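PDB 7BVT: hypothetical sugar ABC-transporter sugar binding protein from Arthrobacter globiformis, which probably binds cyclic alpha-maltosyl-(1→6)-maltose outside the cell and delivers it to an ABC transporter for uptake. Local coordinates for residues Glu195-Trp199 against Arg371-Tyr377; Asn67-Leu71 against Trp93-Ile97. All blocks are in the same frame, centred on the assembly; numbering follows the deposited sequence.

Contact 1 is buried and polar: in it the start of helix 195-207 meets the loop between strand 368-369 and helix 377-392 around one carboxylate oxygen, and E195, G196, W199 and R371 line the sugar pocket. Contact 2 lies farther from the centre of the chain, is partly open to solvent, and rests on apolar and aromatic packing between segments 67-71 and 93-97, which lead into helices 70-80 and 94-100. Neither pair of segments shares a helix with the other, yet the two touch: P95 and Q96 of contact 2 pack against the 373-375 part of the loop in contact 1. Their centres are about 13 Å apart.

Contact 1 (Glu195-Trp199 against Arg371-Tyr377); sequences EGLTW and RPNTALY. With GLC (alpha-D-glucopyranose), chain B; GLC (alpha-D-glucopyranose), chain C.
E195 OE2 takes two bonds from the 371-377 loop. R371 NH2 reaches E195 OE2 at 2.8 Å in a salt bridge, nearly straight at 165°. The oxygen lies in the guanidinium plane of R371, whereas the arginine stands above the carboxylate plane, 42° out of it. Y377 OH donates to the same E195 OE2 over 2.6 Å, on the syn lone pair, and OE2 lies at the edge of the tyrosine ring. The other oxygen, OE1, is satisfied by S381 of helix 377-392, and Y377 OH is also hydrogen-bonded to Q202. The E195 side chain leaves with CG opposite the backbone N and bends at chi2, which brings the carboxylate round to the loop.

The R371 guanidinium is committed on several sides. R371 NH2 also gives a bond to O4 of the chain B glucose, 2.8 Å away, and R371 NH1 bonds O3 of that sugar at 3.0 Å as well as the backbone O of L294. Over one face of the group lies W199 CE3, 3.6 Å from R371 CZ, with ring and guanidinium planes 40° apart. W199 in turn covers C6 of the chain B glucose with one ring face and donates from NE1 to O6 of the chain C glucose at 3.1 Å. T198 CG2 meets Y377 OH at 3.5 Å, while T198 OG1 is turned to the backbone O of G194.

With acceptors for both terminal nitrogens and an aromatic ring across its face, the arginine has little freedom to rotate. The negative charge of E195 probably balances it, so that E195, itself a pocket residue and steadied by Y377 and S381, probably helps to orient R371 toward O3 and O4 of the chain B glucose.

Contact 2 (Asn67-Leu71 against Trp93-Ile97); sequences NSDFL and WVPQI
The indole of W93 reaches from the 93-97 segment to N67, F70 and L71, with L71 over one face and F70 and the backbone O of N67 meeting the six-membered ring obliquely. W93 CB only grazes L71 CD2, at 4.2 Å. With CG anti to the carbonyl carbon (chi1 -62°), the ring extends toward the 67-71 segment. The pyrrole part comes first: CG, CD1 and NE1 all lie under L71 CD1, which sits 4.0 Å from the centroid of the five-membered ring and 5° off its normal, a CH-pi contact square over the face. CD2, at the junction of the two rings, meets L71 CG and CD2.

Farther out, the six-membered ring passes to F70. CE3 and CZ3 approach F70 CD1, with W93 CZ3 the nearer at 3.5 Å, and the two rings are inclined by 34°. At the far end of the indole, W93 CH2 touches N67 O at 3.4 Å and also F70 CB. W93 CZ2 lies 3.8 Å from N67 OD1.

L71 serves a second neighbour. While CD1 covers the indole and approaches Q96 OE1, L71 CD2 packs on I97 CG1 at 3.7 Å, the leucine and isoleucine crossing at about a right angle. Q96 NE2 is held by the backbone O of V92. Y35 adds another aromatic neighbour, its ring steeply inclined to the indole, and M300 of strand 292-301 backs I97.

Helix 70-80 precedes strand 86-90 in the chain and helix 94-100 follows it; that strand, with the parallel strands 28-34 and 58-64, belongs to the alpha/beta sheet typical of periplasmic-binding-protein-like solute receptors.

Contact 1 (Glu195-Trp199 against Arg371-Tyr377)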
loop_
_atom_site.group_PDB
_atom_site.type_symbol
_atom_site.label_atom_id
_atom_site.label_comp_id
_atom_site.label_asym_id
_atom_site.label_seq_id
_atom_site.Cartn_x
_atom_site.Cartn_y
_atom_site.Cartn_z
ATOM N N GLU A 195 -6.895 -9.288 -3.282
ATOM C CA GLU A 195 -5.762 -8.319 -3.077
ATOM C C GLU A 195 -5.027 -8.608 -1.763
ATOM O O GLU A 195 -3.765 -8.395 -1.724
ATOM C CB GLU A 195 -6.218 -6.864 -3.113
ATOM C CG GLU A 195 -5.069 -5.896 -3.302
ATOM C CD GLU A 195 -4.390 -6.067 -4.637
ATOM O OE1 GLU A 195 -5.061 -6.626 -5.563
ATOM O OE2 GLU A 195 -3.203 -5.642 -4.761
ATOM N N GLY A 196 -5.716 -9.066 -0.706
ATOM C CA GLY A 196 -5.010 -9.482 0.518
ATOM C C GLY A 196 -3.925 -10.500 0.188
ATOM O O GLY A 196 -2.799 -10.349 0.631
ATOM N N LEU A 197 -4.239 -11.548 -0.542
ATOM C CA LEU A 197 -3.232 -12.576 -0.890
ATOM C C LEU A 197 -2.187 -11.939 -1.796
ATOM O O LEU A 197 -0.992 -11.996 -1.482
ATOM C CB LEU A 197 -3.932 -13.773 -1.550
ATOM C CG LEU A 197 -3.089 -15.007 -1.821
ATOM C CD1 LEU A 197 -3.973 -16.236 -2.108
ATOM C CD2 LEU A 197 -2.156 -14.808 -2.990
ATOM N N THR A 198 -2.609 -11.350 -2.916
ATOM C CA THR A 198 -1.680 -10.872 -3.947
ATOM C C THR A 198 -0.698 -9.869 -3.351
ATOM O O THR A 198 0.497 -10.000 -3.598
ATOM C CB THR A 198 -2.435 -10.276 -5.133
ATOM O OG1 THR A 198 -3.231 -11.326 -5.660
ATOM C CG2 THR A 198 -1.512 -9.666 -6.152
ATOM N N TRP A 199 -1.161 -8.870 -2.623
ATOM C CA TRP A 199 -0.280 -7.740 -2.249
ATOM C C TRP A 199 0.620 -8.154 -1.077
ATOM O O TRP A 199 1.732 -7.637 -0.990
ATOM C CB TRP A 199 -1.094 -6.477 -2.047
ATOM C CG TRP A 199 -1.305 -5.942 -0.671
ATOM C CD1 TRP A 199 -1.916 -6.553 0.381
ATOM C CD2 TRP A 199 -0.971 -4.621 -0.219
ATOM N NE1 TRP A 199 -1.930 -5.713 1.469
ATOM C CE2 TRP A 199 -1.374 -4.521 1.128
ATOM C CE3 TRP A 199 -0.360 -3.522 -0.817
ATOM C CZ2 TRP A 199 -1.226 -3.336 1.854
ATOM C CZ3 TRP A 199 -0.201 -2.361 -0.094
ATOM C CH2 TRP A 199 -0.567 -2.301 1.239
ATOM N N ARG A 371 2.564 -1.601 -7.033
ATOM C CA ARG A 371 1.855 -2.515 -7.954
ATOM C C ARG A 371 1.881 -1.925 -9.351
ATOM O O ARG A 371 2.118 -0.727 -9.573
ATOM C CB ARG A 371 0.475 -2.774 -7.395
ATOM C CG ARG A 371 0.525 -3.786 -6.235
ATOM C CD ARG A 371 -0.714 -3.818 -5.381
ATOM N NE ARG A 371 -0.784 -2.591 -4.590
ATOM C CZ ARG A 371 -1.815 -2.229 -3.859
ATOM N NH1 ARG A 371 -1.780 -1.083 -3.177
ATOM N NH2 ARG A 371 -2.831 -3.055 -3.723
ATOM N N PRO A 372 1.713 -2.775 -10.376
ATOM C CA PRO A 372 1.719 -2.273 -11.742
ATOM C C PRO A 372 0.488 -1.418 -12.052
ATOM O O PRO A 372 -0.615 -1.658 -11.561
ATOM C CB PRO A 372 1.700 -3.520 -12.596
ATOM C CG PRO A 372 1.006 -4.522 -11.703
ATOM C CD PRO A 372 1.490 -4.225 -10.289
ATOM N N ASN A 373 0.731 -0.392 -12.871
ATOM C CA ASN A 373 -0.255 0.683 -13.146
ATOM C C ASN A 373 -1.135 0.327 -14.355
ATOM O O ASN A 373 -1.527 1.216 -15.098
ATOM C CB ASN A 373 0.406 2.053 -13.247
ATOM C CG ASN A 373 1.291 2.201 -14.446
ATOM O OD1 ASN A 373 1.479 1.235 -15.210
ATOM N ND2 ASN A 373 1.835 3.401 -14.598
ATOM N N THR A 374 -1.485 -0.935 -14.500
ATOM C CA THR A 374 -2.434 -1.373 -15.564
ATOM C C THR A 374 -3.854 -1.237 -15.047
ATOM O O THR A 374 -4.142 -1.580 -13.919
ATOM C CB THR A 374 -2.092 -2.780 -16.054
ATOM O OG1 THR A 374 -3.154 -3.168 -16.936
ATOM C CG2 THR A 374 -1.899 -3.809 -14.960
ATOM N N ALA A 375 -4.776 -0.789 -15.927
ATOM C CA ALA A 375 -6.216 -0.730 -15.657
ATOM C C ALA A 375 -6.854 -2.121 -15.491
ATOM O O ALA A 375 -7.915 -2.197 -14.828
ATOM C CB ALA A 375 -6.855 0.040 -16.784
ATOM N N LEU A 376 -6.159 -3.169 -15.899
ATOM C CA LEU A 376 -6.626 -4.572 -15.700
ATOM C C LEU A 376 -6.103 -5.108 -14.363
ATOM O O LEU A 376 -6.374 -6.263 -14.048
ATOM C CB LEU A 376 -6.109 -5.390 -16.875
ATOM C CG LEU A 376 -6.787 -5.049 -18.211
ATOM C CD1 LEU A 376 -6.002 -5.578 -19.400
ATOM C CD2 LEU A 376 -8.193 -5.568 -18.189
ATOM N N TYR A 377 -5.441 -4.293 -13.550
ATOM C CA TYR A 377 -4.801 -4.874 -12.329
ATOM C C TYR A 377 -5.809 -5.621 -11.455
ATOM O O TYR A 377 -5.514 -6.723 -10.980
ATOM C CB TYR A 377 -4.062 -3.791 -11.518
ATOM C CG TYR A 377 -3.445 -4.393 -10.285
ATOM C CD1 TYR A 377 -2.356 -5.239 -10.401
ATOM C CD2 TYR A 377 -4.023 -4.245 -9.050
ATOM C CE1 TYR A 377 -1.803 -5.855 -9.281
ATOM C CE2 TYR A 377 -3.468 -4.827 -7.911
ATOM C CZ TYR A 377 -2.378 -5.659 -8.040
ATOM O OH TYR A 377 -1.894 -6.284 -6.902
HETATM C C1 GLC B . -4.543 -0.631 1.991
HETATM C C2 GLC B . -3.851 0.160 0.924
HETATM C C3 GLC B . -4.371 -0.225 -0.438
HETATM C C4 GLC B . -4.226 -1.748 -0.591
HETATM C C5 GLC B . -5.042 -2.446 0.489
HETATM C C6 GLC B . -4.887 -3.973 0.383
HETATM O O2 GLC B . -3.957 1.530 1.267
HETATM O O3 GLC B . -3.647 0.509 -1.441
HETATM O O4 GLC B . -4.717 -2.199 -1.838
HETATM O O5 GLC B . -4.522 -2.065 1.739
HETATM O O6 GLC B . -5.999 -4.571 1.046
HETATM C C1 GLC C . -5.834 -6.022 1.199
HETATM C C2 GLC C . -7.185 -6.698 1.492
HETATM C C3 GLC C . -7.728 -6.113 2.795
HETATM C C4 GLC C . -6.741 -6.322 3.959
HETATM C C5 GLC C . -5.282 -5.934 3.583
HETATM C C6 GLC C . -4.291 -6.680 4.444
HETATM O O2 GLC C . -8.096 -6.439 0.405
HETATM O O3 GLC C . -9.000 -6.704 3.118
HETATM O O4 GLC C . -7.205 -5.534 5.066
HETATM O O5 GLC C . -4.918 -6.365 2.234
HETATM O O6 GLC C . -3.043 -6.002 4.315
#

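Contact 2 (Asn67-Leu71 against Trp93-Ile97)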
loop_
_atom_site.group_PDB
_atom_site.type_symbol
_atom_site.label_atom_id
_atom_site.label_comp_id
_atom_site.label_asym_id
_atom_site.label_seq_id
_atom_site.Cartn_x
_atom_site.Cartn_y
_atom_site.Cartn_z
ATOM N N ASN A 67 -16.004 4.928 0.014
ATOM C CA ASN A 67 -14.956 4.148 -0.681
ATOM C C ASN A 67 -15.657 3.229 -1.679
ATOM O O ASN A 67 -15.292 3.228 -2.875
ATOM C CB ASN A 67 -14.038 3.438 0.324
ATOM C CG ASN A 67 -12.960 2.630 -0.375
ATOM O OD1 ASN A 67 -13.258 1.604 -0.993
ATOM N ND2 ASN A 67 -11.713 3.094 -0.302
ATOM N N SER A 68 -16.668 2.473 -1.215
ATOM C CA SER A 68 -17.330 1.439 -2.042
ATOM C C SER A 68 -18.138 2.041 -3.193
ATOM O O SER A 68 -18.386 1.282 -4.143
ATOM C CB SER A 68 -18.213 0.531 -1.191
ATOM O OG SER A 68 -19.154 1.303 -0.450
ATOM N N ASP A 69 -18.518 3.317 -3.121
ATOM C CA ASP A 69 -19.372 4.008 -4.128
ATOM C C ASP A 69 -18.525 4.866 -5.088
ATOM O O ASP A 69 -19.064 5.439 -5.997
ATOM C CB ASP A 69 -20.382 4.906 -3.418
ATOM C CG ASP A 69 -21.324 4.126 -2.500
ATOM O OD1 ASP A 69 -21.646 2.993 -2.859
ATOM O OD2 ASP A 69 -21.591 4.609 -1.379
ATOM N N PHE A 70 -17.228 4.986 -4.861
ATOM C CA PHE A 70 -16.438 6.116 -5.438
ATOM C C PHE A 70 -16.275 5.947 -6.951
ATOM O O PHE A 70 -16.515 6.894 -7.726
ATOM C CB PHE A 70 -15.090 6.178 -4.699
ATOM C CG PHE A 70 -14.335 7.474 -4.859
ATOM C CD1 PHE A 70 -13.590 7.710 -6.004
ATOM C CD2 PHE A 70 -14.299 8.413 -3.838
ATOM C CE1 PHE A 70 -12.837 8.868 -6.121
ATOM C CE2 PHE A 70 -13.563 9.581 -3.976
ATOM C CZ PHE A 70 -12.851 9.814 -5.137
ATOM N N LEU A 71 -15.835 4.791 -7.436
ATOM C CA LEU A 71 -15.633 4.584 -8.876
ATOM C C LEU A 71 -16.981 4.683 -9.590
ATOM O O LEU A 71 -17.046 5.247 -10.689
ATOM C CB LEU A 71 -14.969 3.241 -9.144
ATOM C CG LEU A 71 -13.530 3.196 -8.665
ATOM C CD1 LEU A 71 -12.924 1.857 -8.943
ATOM C CD2 LEU A 71 -12.708 4.301 -9.325
ATOM N N TRP A 93 -6.684 2.407 -8.096
ATOM C CA TRP A 93 -7.780 3.020 -8.891
ATOM C C TRP A 93 -7.240 3.912 -9.994
ATOM O O TRP A 93 -7.986 4.164 -10.954
ATOM C CB TRP A 93 -8.755 3.813 -8.043
ATOM C CG TRP A 93 -9.491 3.025 -7.021
ATOM C CD1 TRP A 93 -9.504 1.667 -6.835
ATOM C CD2 TRP A 93 -10.397 3.587 -6.073
ATOM N NE1 TRP A 93 -10.341 1.363 -5.798
ATOM C CE2 TRP A 93 -10.892 2.514 -5.307
ATOM C CE3 TRP A 93 -10.792 4.883 -5.774
ATOM C CZ2 TRP A 93 -11.788 2.725 -4.270
ATOM C CZ3 TRP A 93 -11.669 5.093 -4.730
ATOM C CH2 TRP A 93 -12.158 4.019 -3.999
ATOM N N VAL A 94 -6.061 4.479 -9.830
ATOM C CA VAL A 94 -5.596 5.551 -10.765
ATOM C C VAL A 94 -5.753 5.111 -12.204
ATOM O O VAL A 94 -6.293 5.849 -13.020
ATOM C CB VAL A 94 -4.166 6.015 -10.457
ATOM C CG1 VAL A 94 -3.652 6.938 -11.530
ATOM C CG2 VAL A 94 -4.114 6.685 -9.110
ATOM N N PRO A 95 -5.252 3.946 -12.633
ATOM C CA PRO A 95 -5.339 3.582 -14.042
ATOM C C PRO A 95 -6.774 3.413 -14.520
ATOM O O PRO A 95 -7.026 3.720 -15.667
ATOM C CB PRO A 95 -4.564 2.234 -14.133
ATOM C CG PRO A 95 -3.756 2.178 -12.879
ATOM C CD PRO A 95 -4.510 2.944 -11.831
ATOM N N GLN A 96 -7.670 3.005 -13.625
ATOM C CA GLN A 96 -9.096 2.897 -13.994
ATOM C C GLN A 96 -9.685 4.291 -14.163
ATOM O O GLN A 96 -10.458 4.522 -15.125
ATOM C CB GLN A 96 -9.815 2.085 -12.933
ATOM C CG GLN A 96 -9.291 0.647 -12.885
ATOM C CD GLN A 96 -9.882 -0.053 -11.701
ATOM O OE1 GLN A 96 -11.054 -0.415 -11.739
ATOM N NE2 GLN A 96 -9.092 -0.219 -10.642
ATOM N N ILE A 97 -9.378 5.181 -13.242
ATOM C CA ILE A 97 -9.921 6.567 -13.288
ATOM C C ILE A 97 -9.413 7.281 -14.538
ATOM O O ILE A 97 -10.170 8.039 -15.179
ATOM C CB ILE A 97 -9.584 7.316 -11.985
ATOM C CG1 ILE A 97 -10.367 6.679 -10.822
ATOM C CG2 ILE A 97 -9.828 8.828 -12.144
ATOM C CD1 ILE A 97 -9.951 7.107 -9.471
#